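Long-range contacts in phosphoribosylamine--glycine ligase (Thermotoga maritima, PDB 1VKZ), which catalyses the ATP-dependent ligation of glycine to 5-phosphoribosylamine, giving N(1)-(5-phosphoribosyl)glycinamide in the second step of de novo purine biosynthesis: residues V209-Y217 and L290-L301; L65-I75 and R90-K98. One frame throughout, in Å; residues are numbered along the deposited sequence.

Interaction 1 (V209-Y217 and L290-L301)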
loop_
_atom_site.group_PDB
_atom_site.type_symbol
_atom_site.label_atom_id
_atom_site.label_comp_id
_atom_site.label_asym_id
_atom_site.label_seq_id
_atom_site.Cartn_x
_atom_site.Cartn_y
_atom_site.Cartn_z
ATOM N N VAL A 209 -4.740 -12.869 -9.832
ATOM C CA VAL A 209 -5.632 -11.984 -10.575
ATOM C C VAL A 209 -5.152 -10.586 -10.327
ATOM O O VAL A 209 -4.844 -10.226 -9.200
ATOM C CB VAL A 209 -7.144 -12.167 -10.237
ATOM C CG1 VAL A 209 -7.459 -13.641 -10.072
ATOM C CG2 VAL A 209 -7.586 -11.419 -9.005
ATOM N N ILE A 210 -5.057 -9.798 -11.387
ATOM C CA ILE A 210 -4.666 -8.387 -11.264
ATOM C C ILE A 210 -5.887 -7.551 -10.923
ATOM O O ILE A 210 -6.924 -7.693 -11.529
ATOM C CB ILE A 210 -4.005 -7.890 -12.546
ATOM C CG1 ILE A 210 -2.705 -8.647 -12.778
ATOM C CG2 ILE A 210 -3.702 -6.403 -12.419
ATOM C CD1 ILE A 210 -1.971 -8.265 -13.991
ATOM N N LEU A 211 -5.757 -6.683 -9.937
ATOM C CA LEU A 211 -6.844 -5.820 -9.540
ATOM C C LEU A 211 -6.932 -4.544 -10.408
ATOM O O LEU A 211 -5.999 -4.197 -11.111
ATOM C CB LEU A 211 -6.679 -5.495 -8.066
ATOM C CG LEU A 211 -6.855 -6.760 -7.235
ATOM C CD1 LEU A 211 -6.468 -6.551 -5.768
ATOM C CD2 LEU A 211 -8.285 -7.233 -7.355
ATOM N N PRO A 212 -8.066 -3.859 -10.376
ATOM C CA PRO A 212 -8.205 -2.635 -11.088
ATOM C C PRO A 212 -7.062 -1.686 -10.786
ATOM O O PRO A 212 -6.715 -1.490 -9.622
ATOM C CB PRO A 212 -9.499 -2.060 -10.515
ATOM C CG PRO A 212 -10.262 -3.171 -10.132
ATOM C CD PRO A 212 -9.304 -4.192 -9.652
ATOM N N PHE A 213 -6.512 -1.075 -11.814
ATOM C CA PHE A 213 -5.464 -0.062 -11.650
ATOM C C PHE A 213 -6.068 1.249 -11.154
ATOM O O PHE A 213 -7.154 1.674 -11.609
ATOM C CB PHE A 213 -4.684 0.139 -12.965
ATOM C CG PHE A 213 -3.971 -1.092 -13.413
ATOM C CD1 PHE A 213 -4.642 -2.098 -14.088
ATOM C CD2 PHE A 213 -2.640 -1.291 -13.114
ATOM C CE1 PHE A 213 -3.976 -3.266 -14.489
ATOM C CE2 PHE A 213 -1.977 -2.475 -13.511
ATOM C CZ PHE A 213 -2.649 -3.447 -14.180
ATOM N N VAL A 214 -5.391 1.875 -10.202
ATOM C CA VAL A 214 -5.886 3.090 -9.573
ATOM C C VAL A 214 -4.765 4.111 -9.597
ATOM O O VAL A 214 -3.622 3.759 -9.745
ATOM C CB VAL A 214 -6.455 2.822 -8.140
ATOM C CG1 VAL A 214 -7.406 1.674 -8.175
ATOM C CG2 VAL A 214 -5.398 2.520 -7.161
ATOM N N ARG A 215 -5.083 5.384 -9.510
ATOM C CA ARG A 215 -4.042 6.385 -9.557
ATOM C C ARG A 215 -3.987 6.988 -8.176
ATOM O O ARG A 215 -4.992 7.390 -7.639
ATOM C CB ARG A 215 -4.310 7.437 -10.650
ATOM C CG ARG A 215 -3.224 8.502 -10.705
ATOM C CD ARG A 215 -3.067 9.252 -12.007
ATOM N NE ARG A 215 -3.166 8.443 -13.229
ATOM C CZ ARG A 215 -2.363 7.427 -13.575
ATOM N NH1 ARG A 215 -1.381 7.002 -12.777
ATOM N NH2 ARG A 215 -2.571 6.802 -14.733
ATOM N N ASP A 216 -2.812 7.026 -7.586
ATOM C CA ASP A 216 -2.669 7.605 -6.260
ATOM C C ASP A 216 -1.977 8.994 -6.297
ATOM O O ASP A 216 -1.378 9.408 -7.299
ATOM C CB ASP A 216 -1.999 6.609 -5.294
ATOM C CG ASP A 216 -0.839 5.841 -5.933
ATOM O OD1 ASP A 216 0.234 6.456 -6.163
ATOM O OD2 ASP A 216 -0.920 4.621 -6.220
ATOM N N TYR A 217 -2.121 9.707 -5.183
ATOM C CA TYR A 217 -1.639 11.040 -5.029
ATOM C C TYR A 217 -0.755 11.033 -3.793
ATOM O O TYR A 217 -1.247 11.117 -2.672
ATOM C CB TYR A 217 -2.838 11.968 -4.870
ATOM C CG TYR A 217 -3.642 12.154 -6.142
ATOM C CD1 TYR A 217 -4.506 11.171 -6.579
ATOM C CD2 TYR A 217 -3.525 13.318 -6.917
ATOM C CE1 TYR A 217 -5.249 11.321 -7.726
ATOM C CE2 TYR A 217 -4.263 13.476 -8.098
ATOM C CZ TYR A 217 -5.124 12.461 -8.485
ATOM O OH TYR A 217 -5.877 12.574 -9.625
ATOM N N LEU A 290 -1.734 -4.799 -0.091
ATOM C CA LEU A 290 -2.324 -3.831 -1.000
ATOM C C LEU A 290 -2.034 -2.481 -0.450
ATOM O O LEU A 290 -1.819 -2.368 0.753
ATOM C CB LEU A 290 -3.825 -4.023 -1.039
ATOM C CG LEU A 290 -4.264 -5.398 -1.504
ATOM C CD1 LEU A 290 -5.745 -5.518 -1.247
ATOM C CD2 LEU A 290 -3.890 -5.567 -2.977
ATOM N N GLY A 291 -2.065 -1.468 -1.318
ATOM C CA GLY A 291 -1.872 -0.065 -0.915
ATOM C C GLY A 291 -3.037 0.621 -0.174
ATOM O O GLY A 291 -4.161 0.101 -0.119
ATOM N N ASP A 292 -2.727 1.772 0.429
ATOM C CA ASP A 292 -3.668 2.628 1.166
ATOM C C ASP A 292 -3.307 4.032 0.714
ATOM O O ASP A 292 -2.247 4.506 1.058
ATOM C CB ASP A 292 -3.432 2.507 2.668
ATOM C CG ASP A 292 -4.649 2.907 3.532
ATOM O OD1 ASP A 292 -5.498 3.724 3.162
ATOM O OD2 ASP A 292 -4.824 2.428 4.660
ATOM N N PRO A 293 -4.158 4.725 -0.043
ATOM C CA PRO A 293 -5.565 4.428 -0.186
ATOM C C PRO A 293 -6.009 3.704 -1.454
ATOM O O PRO A 293 -7.157 3.868 -1.848
ATOM C CB PRO A 293 -6.153 5.812 -0.171
ATOM C CG PRO A 293 -5.095 6.689 -0.777
ATOM C CD PRO A 293 -3.804 5.936 -0.795
ATOM N N GLU A 294 -5.163 2.893 -2.084
ATOM C CA GLU A 294 -5.632 2.178 -3.287
ATOM C C GLU A 294 -6.709 1.139 -2.986
ATOM O O GLU A 294 -7.602 0.923 -3.769
ATOM C CB GLU A 294 -4.488 1.479 -4.017
ATOM C CG GLU A 294 -3.511 2.411 -4.716
ATOM C CD GLU A 294 -2.233 2.589 -3.944
ATOM O OE1 GLU A 294 -2.316 2.728 -2.710
ATOM O OE2 GLU A 294 -1.162 2.598 -4.576
ATOM N N THR A 295 -6.581 0.459 -1.862
ATOM C CA THR A 295 -7.542 -0.576 -1.466
ATOM C C THR A 295 -8.957 -0.045 -1.362
ATOM O O THR A 295 -9.904 -0.672 -1.852
ATOM C CB THR A 295 -7.125 -1.215 -0.104
ATOM O OG1 THR A 295 -5.882 -1.937 -0.222
ATOM C CG2 THR A 295 -8.154 -2.260 0.372
ATOM N N GLU A 296 -9.105 1.101 -0.708
ATOM C CA GLU A 296 -10.401 1.809 -0.591
ATOM C C GLU A 296 -11.052 1.897 -1.961
ATOM O O GLU A 296 -12.214 1.582 -2.118
ATOM C CB GLU A 296 -10.199 3.229 -0.019
ATOM C CG GLU A 296 -9.860 3.287 1.463
ATOM C CD GLU A 296 -8.385 3.134 1.821
ATOM O OE1 GLU A 296 -7.604 2.388 1.167
ATOM O OE2 GLU A 296 -8.007 3.749 2.833
ATOM N N VAL A 297 -10.286 2.306 -2.961
ATOM C CA VAL A 297 -10.837 2.499 -4.298
ATOM C C VAL A 297 -11.179 1.174 -4.965
ATOM O O VAL A 297 -12.250 1.022 -5.520
ATOM C CB VAL A 297 -9.891 3.333 -5.171
ATOM C CG1 VAL A 297 -10.446 3.481 -6.568
ATOM C CG2 VAL A 297 -9.759 4.695 -4.583
ATOM N N ILE A 298 -10.244 0.246 -4.935
ATOM C CA ILE A 298 -10.395 -1.060 -5.554
ATOM C C ILE A 298 -11.617 -1.742 -4.981
ATOM O O ILE A 298 -12.470 -2.207 -5.698
ATOM C CB ILE A 298 -9.116 -1.919 -5.325
ATOM C CG1 ILE A 298 -7.933 -1.352 -6.129
ATOM C CG2 ILE A 298 -9.364 -3.380 -5.723
ATOM C CD1 ILE A 298 -6.460 -1.808 -5.634
ATOM N N VAL A 299 -11.696 -1.789 -3.666
ATOM C CA VAL A 299 -12.830 -2.393 -2.958
ATOM C C VAL A 299 -14.168 -1.743 -3.324
ATOM O O VAL A 299 -15.166 -2.422 -3.524
ATOM C CB VAL A 299 -12.589 -2.312 -1.432
ATOM C CG1 VAL A 299 -13.797 -2.708 -0.653
ATOM C CG2 VAL A 299 -11.399 -3.209 -1.041
ATOM N N THR A 300 -14.181 -0.419 -3.420
ATOM C CA THR A 300 -15.409 0.287 -3.731
ATOM C C THR A 300 -15.785 0.017 -5.155
ATOM O O THR A 300 -16.925 0.153 -5.488
ATOM C CB THR A 300 -15.272 1.804 -3.514
ATOM O OG1 THR A 300 -14.886 2.067 -2.175
ATOM C CG2 THR A 300 -16.618 2.494 -3.619
ATOM N N LEU A 301 -14.830 -0.375 -5.999
ATOM C CA LEU A 301 -15.148 -0.663 -7.409
ATOM C C LEU A 301 -15.839 -2.002 -7.636
ATOM O O LEU A 301 -16.520 -2.161 -8.634
ATOM C CB LEU A 301 -13.897 -0.583 -8.287
ATOM C CG LEU A 301 -13.366 0.826 -8.542
ATOM C CD1 LEU A 301 -11.992 0.762 -9.201
ATOM C CD2 LEU A 301 -14.335 1.646 -9.386
#
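Val214 presses its CG1 methyl against two side chains of helix 294-301, lying 3.7 Å from Ile298 CG1 and 3.9 Å from Val297 CG1. Ile298 divides its branches: with CG1 anti to its own carbonyl carbon (chi1 -69°), that arm touches Val214 CG1 and the carbonyl oxygen of Pro212, while CG2 sits 4.0 Å from Pro212 CD and also meets Leu211 CB. Two further apolar contacts flank it: Leu211 CD1 on Leu290 CD2 at 3.9 Å, the side chains crossing at about a right angle, and Pro212 CB on Leu301 CD1 at 4.0 Å. At the polar end Asp216 OD2 lies 2.6 Å from Glu294 OE2, their carboxylate planes turned 69° apart.

Behind this shell, Gly291 O receives both Thr295 N and Thr295 OG1 (2.7 Å to OG1), bonds that span the cis peptide before Pro293 and probably help set the start of the helix. Met200 of strand 195-204 backs Leu290 and Ile298, and Ser198 of the same strand, predicted to bind ATP, touches Glu294. The cross-contact is therefore mainly hydrophobic, packing the ATP-grasp helix on the linker between strands 207-210 and 215-219, with its acidic end beside the probable nucleotide site.

Interaction 2 (L65-I75 and R90-K98)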
loop_
_atom_site.group_PDB
_atom_site.type_symbol
_atom_site.label_atom_id
_atom_site.label_comp_id
_atom_site.label_asym_id
_atom_site.label_seq_id
_atom_site.Cartn_x
_atom_site.Cartn_y
_atom_site.Cartn_z
ATOM N N LEU A 65 -3.409 -14.586 17.419
ATOM C CA LEU A 65 -3.483 -15.452 16.255
ATOM C C LEU A 65 -3.591 -16.948 16.577
ATOM O O LEU A 65 -4.223 -17.698 15.822
ATOM C CB LEU A 65 -2.284 -15.184 15.349
ATOM C CG LEU A 65 -2.295 -13.779 14.744
ATOM C CD1 LEU A 65 -0.903 -13.288 14.412
ATOM C CD2 LEU A 65 -3.158 -13.741 13.525
ATOM N N LYS A 66 -2.978 -17.385 17.675
ATOM C CA LYS A 66 -3.078 -18.787 18.104
ATOM C C LYS A 66 -4.523 -19.150 18.441
ATOM O O LYS A 66 -4.928 -20.313 18.321
ATOM C CB LYS A 66 -2.200 -19.074 19.348
ATOM C CG LYS A 66 -0.741 -19.429 19.053
ATOM C CD LYS A 66 0.024 -19.712 20.342
ATOM C CE LYS A 66 -0.220 -21.136 20.864
ATOM N NZ LYS A 66 0.382 -22.203 19.989
ATOM N N ALA A 67 -5.285 -18.149 18.881
ATOM C CA ALA A 67 -6.656 -18.350 19.329
ATOM C C ALA A 67 -7.639 -18.448 18.154
ATOM O O ALA A 67 -8.725 -19.008 18.278
ATOM C CB ALA A 67 -7.060 -17.221 20.273
ATOM N N ILE A 68 -7.250 -17.938 17.006
ATOM C CA ILE A 68 -8.127 -17.944 15.842
ATOM C C ILE A 68 -8.066 -19.290 15.094
ATOM O O ILE A 68 -6.986 -19.750 14.719
ATOM C CB ILE A 68 -7.721 -16.825 14.875
ATOM C CG1 ILE A 68 -7.612 -15.481 15.603
ATOM C CG2 ILE A 68 -8.724 -16.758 13.716
ATOM C CD1 ILE A 68 -6.965 -14.405 14.774
ATOM N N PRO A 69 -9.212 -19.904 14.840
ATOM C CA PRO A 69 -9.237 -21.208 14.165
ATOM C C PRO A 69 -8.957 -21.105 12.661
ATOM O O PRO A 69 -8.716 -19.997 12.174
ATOM C CB PRO A 69 -10.665 -21.692 14.423
ATOM C CG PRO A 69 -11.452 -20.408 14.488
ATOM C CD PRO A 69 -10.565 -19.422 15.186
ATOM N N GLU A 70 -8.980 -22.223 11.920
ATOM C CA GLU A 70 -8.938 -22.099 10.446
ATOM C C GLU A 70 -10.229 -21.499 9.921
ATOM O O GLU A 70 -11.317 -21.885 10.329
ATOM C CB GLU A 70 -8.650 -23.398 9.721
ATOM C CG GLU A 70 -7.243 -23.436 9.155
ATOM C CD GLU A 70 -6.195 -23.595 10.241
ATOM O OE1 GLU A 70 -6.542 -24.125 11.337
ATOM O OE2 GLU A 70 -5.031 -23.199 9.983
ATOM N N GLU A 71 -10.059 -20.626 8.942
ATOM C CA GLU A 71 -10.893 -19.432 8.692
ATOM C C GLU A 71 -9.919 -18.278 8.559
ATOM O O GLU A 71 -8.891 -18.281 9.190
ATOM C CB GLU A 71 -11.903 -19.121 9.792
ATOM C CG GLU A 71 -11.478 -18.205 10.928
ATOM C CD GLU A 71 -12.506 -18.292 12.057
ATOM O OE1 GLU A 71 -13.338 -19.231 12.005
ATOM O OE2 GLU A 71 -12.494 -17.476 13.007
ATOM N N ASP A 72 -10.274 -17.275 7.775
ATOM C CA ASP A 72 -9.296 -16.385 7.170
ATOM C C ASP A 72 -8.758 -15.292 8.061
ATOM O O ASP A 72 -9.535 -14.613 8.706
ATOM C CB ASP A 72 -9.861 -15.756 5.895
ATOM C CG ASP A 72 -8.782 -15.598 4.826
ATOM O OD1 ASP A 72 -7.595 -15.567 5.215
ATOM O OD2 ASP A 72 -8.984 -15.541 3.592
ATOM N N ILE A 73 -7.430 -15.094 8.047
ATOM C CA ILE A 73 -6.782 -13.882 8.611
ATOM C C ILE A 73 -6.145 -13.063 7.503
ATOM O O ILE A 73 -5.254 -13.567 6.795
ATOM C CB ILE A 73 -5.640 -14.214 9.625
ATOM C CG1 ILE A 73 -6.050 -15.294 10.598
ATOM C CG2 ILE A 73 -5.168 -12.947 10.383
ATOM C CD1 ILE A 73 -7.173 -14.935 11.452
ATOM N N VAL A 74 -6.569 -11.797 7.374
ATOM C CA VAL A 74 -6.021 -10.906 6.349
ATOM C C VAL A 74 -5.080 -9.895 6.992
ATOM O O VAL A 74 -5.495 -9.010 7.716
ATOM C CB VAL A 74 -7.089 -10.183 5.516
ATOM C CG1 VAL A 74 -6.437 -9.169 4.629
ATOM C CG2 VAL A 74 -7.921 -11.165 4.674
ATOM N N ILE A 75 -3.795 -10.050 6.725
ATOM C CA ILE A 75 -2.848 -9.063 7.192
ATOM C C ILE A 75 -2.578 -7.983 6.115
ATOM O O ILE A 75 -2.419 -8.317 4.938
ATOM C CB ILE A 75 -1.607 -9.751 7.584
ATOM C CG1 ILE A 75 -0.439 -8.785 7.496
ATOM C CG2 ILE A 75 -1.344 -10.992 6.722
ATOM C CD1 ILE A 75 -0.572 -7.623 8.437
ATOM N N ARG A 90 1.472 -19.598 10.691
ATOM C CA ARG A 90 0.106 -20.092 10.700
ATOM C C ARG A 90 -0.509 -20.071 9.323
ATOM O O ARG A 90 -0.568 -19.017 8.705
ATOM C CB ARG A 90 -0.736 -19.233 11.623
ATOM C CG ARG A 90 -0.419 -19.411 13.075
ATOM C CD ARG A 90 -1.055 -20.650 13.687
ATOM N NE ARG A 90 -2.515 -20.582 13.628
ATOM C CZ ARG A 90 -3.354 -21.387 14.268
ATOM N NH1 ARG A 90 -2.915 -22.358 15.071
ATOM N NH2 ARG A 90 -4.657 -21.198 14.117
ATOM N N SER A 91 -0.983 -21.231 8.870
ATOM C CA SER A 91 -1.675 -21.408 7.568
ATOM C C SER A 91 -2.986 -20.582 7.396
ATOM O O SER A 91 -3.536 -20.459 6.310
ATOM C CB SER A 91 -1.951 -22.888 7.350
ATOM O OG SER A 91 -2.353 -23.526 8.553
ATOM N N ASN A 92 -3.467 -20.050 8.508
ATOM C CA ASN A 92 -4.589 -19.122 8.601
ATOM C C ASN A 92 -4.487 -17.797 7.878
ATOM O O ASN A 92 -5.484 -17.123 7.526
ATOM C CB ASN A 92 -4.680 -18.719 10.077
ATOM C CG ASN A 92 -5.809 -19.297 10.712
ATOM O OD1 ASN A 92 -6.151 -20.413 10.405
ATOM N ND2 ASN A 92 -6.456 -18.551 11.588
ATOM N N VAL A 93 -3.256 -17.353 7.803
ATOM C CA VAL A 93 -2.973 -15.990 7.429
ATOM C C VAL A 93 -2.786 -15.881 5.925
ATOM O O VAL A 93 -2.004 -16.605 5.329
ATOM C CB VAL A 93 -1.755 -15.476 8.225
ATOM C CG1 VAL A 93 -1.417 -14.073 7.827
ATOM C CG2 VAL A 93 -2.048 -15.593 9.753
ATOM N N PHE A 94 -3.556 -15.008 5.306
ATOM C CA PHE A 94 -3.546 -14.912 3.875
ATOM C C PHE A 94 -2.490 -13.871 3.472
ATOM O O PHE A 94 -2.788 -12.758 3.113
ATOM C CB PHE A 94 -4.950 -14.596 3.319
ATOM C CG PHE A 94 -5.008 -14.593 1.798
ATOM C CD1 PHE A 94 -4.527 -15.682 1.077
ATOM C CD2 PHE A 94 -5.465 -13.489 1.103
ATOM C CE1 PHE A 94 -4.548 -15.671 -0.305
ATOM C CE2 PHE A 94 -5.514 -13.482 -0.273
ATOM C CZ PHE A 94 -5.050 -14.572 -0.980
ATOM N N GLY A 95 -1.241 -14.276 3.571
ATOM C CA GLY A 95 -0.161 -13.448 3.245
ATOM C C GLY A 95 1.067 -14.270 3.340
ATOM O O GLY A 95 1.053 -15.284 3.971
ATOM N N PRO A 96 2.145 -13.841 2.695
ATOM C CA PRO A 96 3.294 -14.703 2.518
ATOM C C PRO A 96 4.111 -14.893 3.790
ATOM O O PRO A 96 4.090 -14.021 4.666
ATOM C CB PRO A 96 4.093 -13.954 1.458
ATOM C CG PRO A 96 3.770 -12.577 1.670
ATOM C CD PRO A 96 2.356 -12.517 2.075
ATOM N N VAL A 97 4.836 -16.006 3.874
ATOM C CA VAL A 97 5.809 -16.219 4.964
ATOM C C VAL A 97 6.932 -15.197 4.965
ATOM O O VAL A 97 7.155 -14.540 3.968
ATOM C CB VAL A 97 6.440 -17.646 4.924
ATOM C CG1 VAL A 97 5.363 -18.722 5.052
ATOM C CG2 VAL A 97 7.269 -17.880 3.682
ATOM N N LYS A 98 7.639 -15.076 6.090
ATOM C CA LYS A 98 8.742 -14.116 6.276
ATOM C C LYS A 98 9.741 -14.108 5.119
ATOM O O LYS A 98 10.187 -13.025 4.655
ATOM C CB LYS A 98 9.566 -14.453 7.507
ATOM C CG LYS A 98 8.961 -14.119 8.841
ATOM C CD LYS A 98 10.057 -14.002 9.982
ATOM C CE LYS A 98 10.996 -15.239 10.115
ATOM N NZ LYS A 98 10.436 -16.411 10.905
#
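Val93 fills the apolar centre with both methyls. With CG1 anti to the backbone N (chi1 178°), CG2 turns to Ile73 CB at 3.8 Å and more loosely to Leu65 CD2, while CG1 meets Ile75 CG2 at 3.3 Å, tighter than ordinary van der Waals contact.

Around this core the backbones form a single parallel bridge between Ile73 and Val93: Ile73 N donates to Asn92 O at 2.9 Å, and Phe94 N donates to Ile73 O at 2.7 Å, almost straight at 173°. Residues 92-94 thus run along the outer edge of strand 73-74, which borders the Rossmann-like parallel sheet and is bonded on its other side to His19 and Leu21. Phe94 turns its ring onward to Phe269, edge-to-face, and to Tyr314 of helix 303-315.

Farther out, Asn92 reaches across the 68-71 loop. Its ND2 donates to Pro69 O at 2.7 Å; Pro69 O lies close to the amide plane, although ND2 approaches from above the plane of that carbonyl. ND2 also rests against Ile73 CG1, 3.4 Å away. Replacing Asn92 by an alanine would probably leave Pro69 O without this donor and let the 68-71 loop move more freely.

On the solvent-facing side Ser91 OG donates to Glu70 OE2 at 3.1 Å, and the edge of the Arg90 guanidinium brings NH2 to 2.8 Å from Ile68 O, at an angle too poor for a hydrogen bond. Glu70 OE1 and Arg90 NH2 are too far apart for a salt bridge, though opposite charges may still attract weakly. Most directional bonds here thus join neutral groups.

Overall arrangement
Along the chain the contacts come in series, interaction 2 closing in the N domain before interaction 1 opens in the ATP-grasp domain. Their centres are 23 Å apart and their nearest atoms about 6 Å, without touching. Interaction 2 lies on the edge of the parallel sheet that contains strand 17-22; interaction 1 sets helix 294-301 against the connection between two antiparallel sheets. Links between these regions include Arg26, on helix 25-36 after strand 17-22, which hydrogen-bonds Leu290 and Asp292 of interaction 1, and helix 303-315, next after helix 294-301, which packs on Asp72, Asn92 and Phe94 of interaction 2. Both links are consistent with N and ATP-grasp domains docked together.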